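Hypothetical protein TTHA0179 (Thermus thermophilus, PDB 2DPW) is a MobA-like NTP transferase domain protein that probably transfers nucleotidyl groups, its substrate and precise role being unknown. Local coordinates at residues A[134-142]-A[188-198]. Residues are numbered along the deposited sequence; the frame is centred on the assembly and turned at random.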
ATOM      1  N   THR A 134      -0.409 -13.448   3.974  1.00 78.52           N
ATOM      2  CA  THR A 134       0.784 -13.601   4.811  1.00 70.97           C
ATOM      3  C   THR A 134       0.497 -12.814   6.092  1.00 66.99           C
ATOM      4  O   THR A 134       0.505 -11.585   6.073  1.00 63.55           O
ATOM      5  CB  THR A 134       2.041 -12.967   4.148  1.00 70.71           C
ATOM      6  OG1 THR A 134       2.250 -13.535   2.853  1.00 79.35           O
ATOM      7  CG2 THR A 134       3.279 -13.204   5.001  1.00 67.63           C
ATOM      8  N   TYR A 135       0.236 -13.503   7.199  1.00 63.99           N
ATOM      9  CA  TYR A 135      -0.060 -12.802   8.445  1.00 62.42           C
ATOM     10  C   TYR A 135       1.119 -12.753   9.397  1.00 58.00           C
ATOM     11  O   TYR A 135       2.173 -13.324   9.133  1.00 57.45           O
ATOM     12  CB  TYR A 135      -1.243 -13.444   9.184  1.00 57.85           C
ATOM     13  CG  TYR A 135      -2.552 -13.428   8.440  1.00 64.27           C
ATOM     14  CD1 TYR A 135      -2.802 -14.342   7.423  1.00 72.99           C
ATOM     15  CD2 TYR A 135      -3.552 -12.521   8.767  1.00 71.07           C
ATOM     16  CE1 TYR A 135      -4.019 -14.364   6.752  1.00 71.01           C
ATOM     17  CE2 TYR A 135      -4.777 -12.530   8.099  1.00 75.96           C
ATOM     18  CZ  TYR A 135      -5.002 -13.458   7.096  1.00 73.59           C
ATOM     19  OH  TYR A 135      -6.217 -13.502   6.455  1.00 79.24           O
ATOM     20  N   ALA A 136       0.916 -12.060  10.511  1.00 50.74           N
ATOM     21  CA  ALA A 136       1.914 -11.924  11.550  1.00 44.60           C
ATOM     22  C   ALA A 136       1.184 -11.846  12.889  1.00 53.37           C
ATOM     23  O   ALA A 136       0.280 -11.027  13.071  1.00 51.96           O
ATOM     24  CB  ALA A 136       2.725 -10.686  11.321  1.00 43.49           C
ATOM     25  N   ARG A 137       1.574 -12.706  13.823  1.00 54.75           N
ATOM     26  CA  ARG A 137       0.936 -12.750  15.131  1.00 63.14           C
ATOM     27  C   ARG A 137       1.572 -11.780  16.123  1.00 62.28           C
ATOM     28  O   ARG A 137       2.745 -11.906  16.470  1.00 65.94           O
ATOM     29  CB  ARG A 137       0.995 -14.178  15.691  1.00 67.85           C
ATOM     30  CG  ARG A 137       0.405 -15.244  14.772  1.00 64.45           C
ATOM     31  CD  ARG A 137       0.560 -16.657  15.340  1.00 81.03           C
ATOM     32  NE  ARG A 137      -0.286 -16.912  16.511  1.00 90.44           N
ATOM     33  CZ  ARG A 137       0.163 -17.056  17.757  1.00 89.45           C
ATOM     34  NH1 ARG A 137       1.464 -16.970  18.015  1.00 84.06           N
ATOM     35  NH2 ARG A 137      -0.690 -17.287  18.749  1.00 84.09           N
ATOM     36  N   LEU A 138       0.787 -10.810  16.574  1.00 63.53           N
ATOM     37  CA  LEU A 138       1.251  -9.820  17.540  1.00 60.42           C
ATOM     38  C   LEU A 138       0.451  -9.985  18.812  1.00 54.76           C
ATOM     39  O   LEU A 138      -0.674 -10.472  18.784  1.00 50.56           O
ATOM     40  CB  LEU A 138       1.036  -8.400  17.014  1.00 61.65           C
ATOM     41  CG  LEU A 138       1.757  -8.014  15.730  1.00 58.25           C
ATOM     42  CD1 LEU A 138       1.469  -6.555  15.420  1.00 57.73           C
ATOM     43  CD2 LEU A 138       3.251  -8.245  15.891  1.00 72.10           C
ATOM     44  N   ARG A 139       1.022  -9.569  19.932  1.00 59.56           N
ATOM     45  CA  ARG A 139       0.300  -9.688  21.183  1.00 68.54           C
ATOM     46  C   ARG A 139      -1.093  -9.102  21.039  1.00 61.93           C
ATOM     47  O   ARG A 139      -2.042  -9.578  21.653  1.00 70.10           O
ATOM     48  CB  ARG A 139       1.043  -8.969  22.307  1.00 71.47           C
ATOM     49  CG  ARG A 139       2.234  -9.733  22.825  1.00 75.08           C
ATOM     50  CD  ARG A 139       2.775  -9.060  24.055  1.00 80.31           C
ATOM     51  NE  ARG A 139       4.202  -8.794  23.929  1.00 92.42           N
ATOM     52  CZ  ARG A 139       4.914  -8.112  24.821  1.00 95.98           C
ATOM     53  NH1 ARG A 139       4.332  -7.623  25.910  1.00 97.37           N
ATOM     54  NH2 ARG A 139       6.211  -7.919  24.622  1.00 94.62           N
ATOM     55  N   GLU A 140      -1.217  -8.079  20.207  1.00 56.29           N
ATOM     56  CA  GLU A 140      -2.498  -7.430  20.012  1.00 49.66           C
ATOM     57  C   GLU A 140      -3.381  -8.135  18.979  1.00 55.58           C
ATOM     58  O   GLU A 140      -4.547  -7.773  18.802  1.00 54.29           O
ATOM     59  CB  GLU A 140      -2.275  -5.958  19.638  1.00 57.81           C
ATOM     60  CG  GLU A 140      -1.558  -5.144  20.731  1.00 53.88           C
ATOM     61  CD  GLU A 140      -0.029  -5.094  20.583  1.00 70.97           C
ATOM     62  OE1 GLU A 140       0.580  -6.105  20.150  1.00 67.92           O
ATOM     63  OE2 GLU A 140       0.564  -4.034  20.919  1.00 65.43           O
ATOM     64  N   GLY A 141      -2.838  -9.147  18.304  1.00 50.41           N
ATOM     65  CA  GLY A 141      -3.634  -9.869  17.327  1.00 42.19           C
ATOM     66  C   GLY A 141      -2.892 -10.508  16.168  1.00 48.90           C
ATOM     67  O   GLY A 141      -1.711 -10.818  16.251  1.00 49.94           O
ATOM     68  N   THR A 142      -3.616 -10.731  15.081  1.00 55.60           N
ATOM     69  CA  THR A 142      -3.049 -11.311  13.874  1.00 57.05           C
ATOM     70  C   THR A 142      -3.474 -10.430  12.708  1.00 55.82           C
ATOM     71  O   THR A 142      -4.663 -10.233  12.461  1.00 51.28           O
ATOM     72  CB  THR A 142      -3.548 -12.731  13.660  1.00 54.70           C
ATOM     73  OG1 THR A 142      -3.131 -13.542  14.763  1.00 54.82           O
ATOM     74  CG2 THR A 142      -2.977 -13.295  12.371  1.00 58.24           C
ATOM     75  N   LEU A 188       8.428 -11.744  16.949  1.00 83.07           N
ATOM     76  CA  LEU A 188       7.171 -11.771  16.216  1.00 93.03           C
ATOM     77  C   LEU A 188       6.959 -13.097  15.515  1.00 94.36           C
ATOM     78  O   LEU A 188       5.821 -13.547  15.355  1.00 97.75           O
ATOM     79  CB  LEU A 188       7.092 -10.625  15.208  1.00 96.49           C
ATOM     80  CG  LEU A 188       8.096 -10.450  14.069  1.00 98.86           C
ATOM     81  CD1 LEU A 188       8.118 -11.660  13.149  1.00101.36           C
ATOM     82  CD2 LEU A 188       7.691  -9.206  13.284  1.00107.12           C
ATOM     83  N   LEU A 189       8.053 -13.724  15.096  1.00 95.33           N
ATOM     84  CA  LEU A 189       7.951 -15.011  14.427  1.00 94.94           C
ATOM     85  C   LEU A 189       7.269 -15.981  15.384  1.00 94.80           C
ATOM     86  O   LEU A 189       6.778 -17.037  14.979  1.00 90.90           O
ATOM     87  CB  LEU A 189       9.337 -15.530  14.035  1.00 95.89           C
ATOM     88  CG  LEU A 189      10.028 -14.876  12.834  1.00 90.72           C
ATOM     89  CD1 LEU A 189      11.340 -15.594  12.552  1.00 89.51           C
ATOM     90  CD2 LEU A 189       9.123 -14.949  11.615  1.00 85.60           C
ATOM     91  N   LEU A 190       7.238 -15.601  16.660  1.00 91.62           N
ATOM     92  CA  LEU A 190       6.599 -16.408  17.688  1.00 90.80           C
ATOM     93  C   LEU A 190       5.278 -15.774  18.141  1.00 94.31           C
ATOM     94  O   LEU A 190       4.447 -16.441  18.752  1.00100.33           O
ATOM     95  CB  LEU A 190       7.534 -16.562  18.890  1.00 86.85           C
ATOM     96  CG  LEU A 190       8.951 -17.039  18.569  1.00 90.65           C
ATOM     97  CD1 LEU A 190       9.735 -17.164  19.865  1.00 89.56           C
ATOM     98  CD2 LEU A 190       8.909 -18.372  17.823  1.00 84.76           C
ATOM     99  N   GLY A 191       5.072 -14.499  17.817  1.00 90.79           N
ATOM    100  CA  GLY A 191       3.858 -13.818  18.234  1.00 86.08           C
ATOM    101  C   GLY A 191       4.201 -13.152  19.543  1.00 86.99           C
ATOM    102  O   GLY A 191       3.425 -12.405  20.141  1.00 91.57           O
ATOM    103  N   ARG A 192       5.417 -13.446  19.973  1.00 84.45           N
ATOM    104  CA  ARG A 192       5.979 -12.952  21.214  1.00 85.12           C
ATOM    105  C   ARG A 192       6.221 -11.435  21.174  1.00 82.06           C
ATOM    106  O   ARG A 192       6.621 -10.819  22.168  1.00 82.96           O
ATOM    107  CB  ARG A 192       7.280 -13.717  21.451  1.00 81.17           C
ATOM    108  CG  ARG A 192       8.063 -13.291  22.646  1.00 95.84           C
ATOM    109  CD  ARG A 192       7.402 -13.714  23.939  1.00102.82           C
ATOM    110  NE  ARG A 192       8.124 -13.252  25.128  1.00113.87           N
ATOM    111  CZ  ARG A 192       9.344 -12.708  25.164  1.00117.43           C
ATOM    112  NH1 ARG A 192       9.851 -12.349  26.342  1.00120.51           N
ATOM    113  NH2 ARG A 192      10.056 -12.514  24.060  1.00112.80           N
ATOM    114  N   LEU A 193       5.944 -10.839  20.021  1.00 77.40           N
ATOM    115  CA  LEU A 193       6.154  -9.419  19.811  1.00 66.81           C
ATOM    116  C   LEU A 193       4.864  -8.591  19.832  1.00 64.77           C
ATOM    117  O   LEU A 193       3.757  -9.099  19.603  1.00 66.59           O
ATOM    118  CB  LEU A 193       6.874  -9.231  18.475  1.00 58.74           C
ATOM    119  CG  LEU A 193       7.274  -7.819  18.038  1.00 55.25           C
ATOM    120  CD1 LEU A 193       8.364  -7.270  18.945  1.00 62.65           C
ATOM    121  CD2 LEU A 193       7.762  -7.839  16.598  1.00 46.73           C
ATOM    122  N   SER A 194       5.014  -7.299  20.104  1.00 59.41           N
ATOM    123  CA  SER A 194       3.859  -6.409  20.145  1.00 55.68           C
ATOM    124  C   SER A 194       3.894  -5.264  19.135  1.00 53.75           C
ATOM    125  O   SER A 194       4.943  -4.866  18.628  1.00 43.06           O
ATOM    126  CB  SER A 194       3.683  -5.811  21.536  1.00 48.09           C
ATOM    127  OG  SER A 194       4.440  -4.622  21.661  1.00 44.00           O
ATOM    128  N   LEU A 195       2.716  -4.707  18.890  1.00 51.44           N
ATOM    129  CA  LEU A 195       2.549  -3.628  17.934  1.00 53.80           C
ATOM    130  C   LEU A 195       3.400  -2.378  18.190  1.00 49.06           C
ATOM    131  O   LEU A 195       4.001  -1.832  17.258  1.00 43.60           O
ATOM    132  CB  LEU A 195       1.064  -3.270  17.859  1.00 52.85           C
ATOM    133  CG  LEU A 195       0.544  -2.457  16.678  1.00 56.56           C
ATOM    134  CD1 LEU A 195       1.075  -3.014  15.364  1.00 55.52           C
ATOM    135  CD2 LEU A 195      -0.966  -2.497  16.709  1.00 42.71           C
ATOM    136  N   ALA A 196       3.459  -1.919  19.436  1.00 45.22           N
ATOM    137  CA  ALA A 196       4.253  -0.727  19.728  1.00 49.32           C
ATOM    138  C   ALA A 196       5.736  -1.029  19.573  1.00 52.74           C
ATOM    139  O   ALA A 196       6.536  -0.140  19.273  1.00 51.92           O
ATOM    140  CB  ALA A 196       3.972  -0.224  21.125  1.00 29.11           C
ATOM    141  N   GLU A 197       6.099  -2.291  19.785  1.00 53.73           N
ATOM    142  CA  GLU A 197       7.489  -2.699  19.649  1.00 44.77           C
ATOM    143  C   GLU A 197       7.841  -2.581  18.182  1.00 41.41           C
ATOM    144  O   GLU A 197       8.900  -2.070  17.819  1.00 39.11           O
ATOM    145  CB  GLU A 197       7.674  -4.139  20.108  1.00 46.10           C
ATOM    146  CG  GLU A 197       7.534  -4.337  21.599  1.00 53.60           C
ATOM    147  CD  GLU A 197       7.811  -5.771  22.015  1.00 66.05           C
ATOM    148  OE1 GLU A 197       6.982  -6.664  21.712  1.00 66.98           O
ATOM    149  OE2 GLU A 197       8.869  -6.007  22.635  1.00 64.72           O
ATOM    150  N   VAL A 198       6.933  -3.062  17.342  1.00 30.10           N
ATOM    151  CA  VAL A 198       7.116  -2.997  15.905  1.00 36.01           C
ATOM    152  C   VAL A 198       7.298  -1.527  15.503  1.00 46.44           C
ATOM    153  O   VAL A 198       8.297  -1.154  14.873  1.00 37.09           O
ATOM    154  CB  VAL A 198       5.882  -3.565  15.189  1.00 34.04           C
ATOM    155  CG1 VAL A 198       6.109  -3.581  13.705  1.00 25.92           C
ATOM    156  CG2 VAL A 198       5.580  -4.959  15.703  1.00 40.24           C
TER
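Arg139 and Glu140, in the turn of a beta hairpin, meet Glu197 and Leu195 at the start of a helix, an example of how a tight turn can engage a helix N-terminus through both backbone and side chains. The type I turn from Leu138 to Gly141 joins strands 136-138 and 141-145 and lies against the linker between helices 182-190 and 195-206. Its backbone makes the first link: Arg139 N donates to Leu193 O at 2.8 Å.

From there the Arg139 side chain runs along the linker. CB lies 3.8 Å from Leu193 O, and CG comes slightly closer to the same oxygen. A bend at chi3 (-127°) then turns the chain, bringing NE within 3.6 Å of Arg192 O, at the guanidinium edge, while Ser194 CB lies over one face of the guanidinium, nearer its border than its centre. At the tip, NH2 forms a salt bridge with Glu197 OE1 at 3.3 Å, the two charged planes standing 79° apart. That oxygen also accepts from Ser194 N, through its anti lone pair, within the Ser194–Glu197 capping box.

Glu140, bent at its second torsion, reaches the next backbone amide, the first of the helix proper: Leu195 N donates to its OE1 at 2.8 Å, on the syn side but 31° out of the carboxylate plane. Beside this polar contact, Leu138 CD1 packs on Leu195 CD1 at 3.6 Å, and Leu138 CD2 meets Val198 CG2.

Two carboxylates, one from each segment, thus serve consecutive amides at the N-terminus of helix 195-206, where the helix dipole would probably stabilise their negative charge, while Arg139 may offset part of the charge of Glu197 at this surface junction.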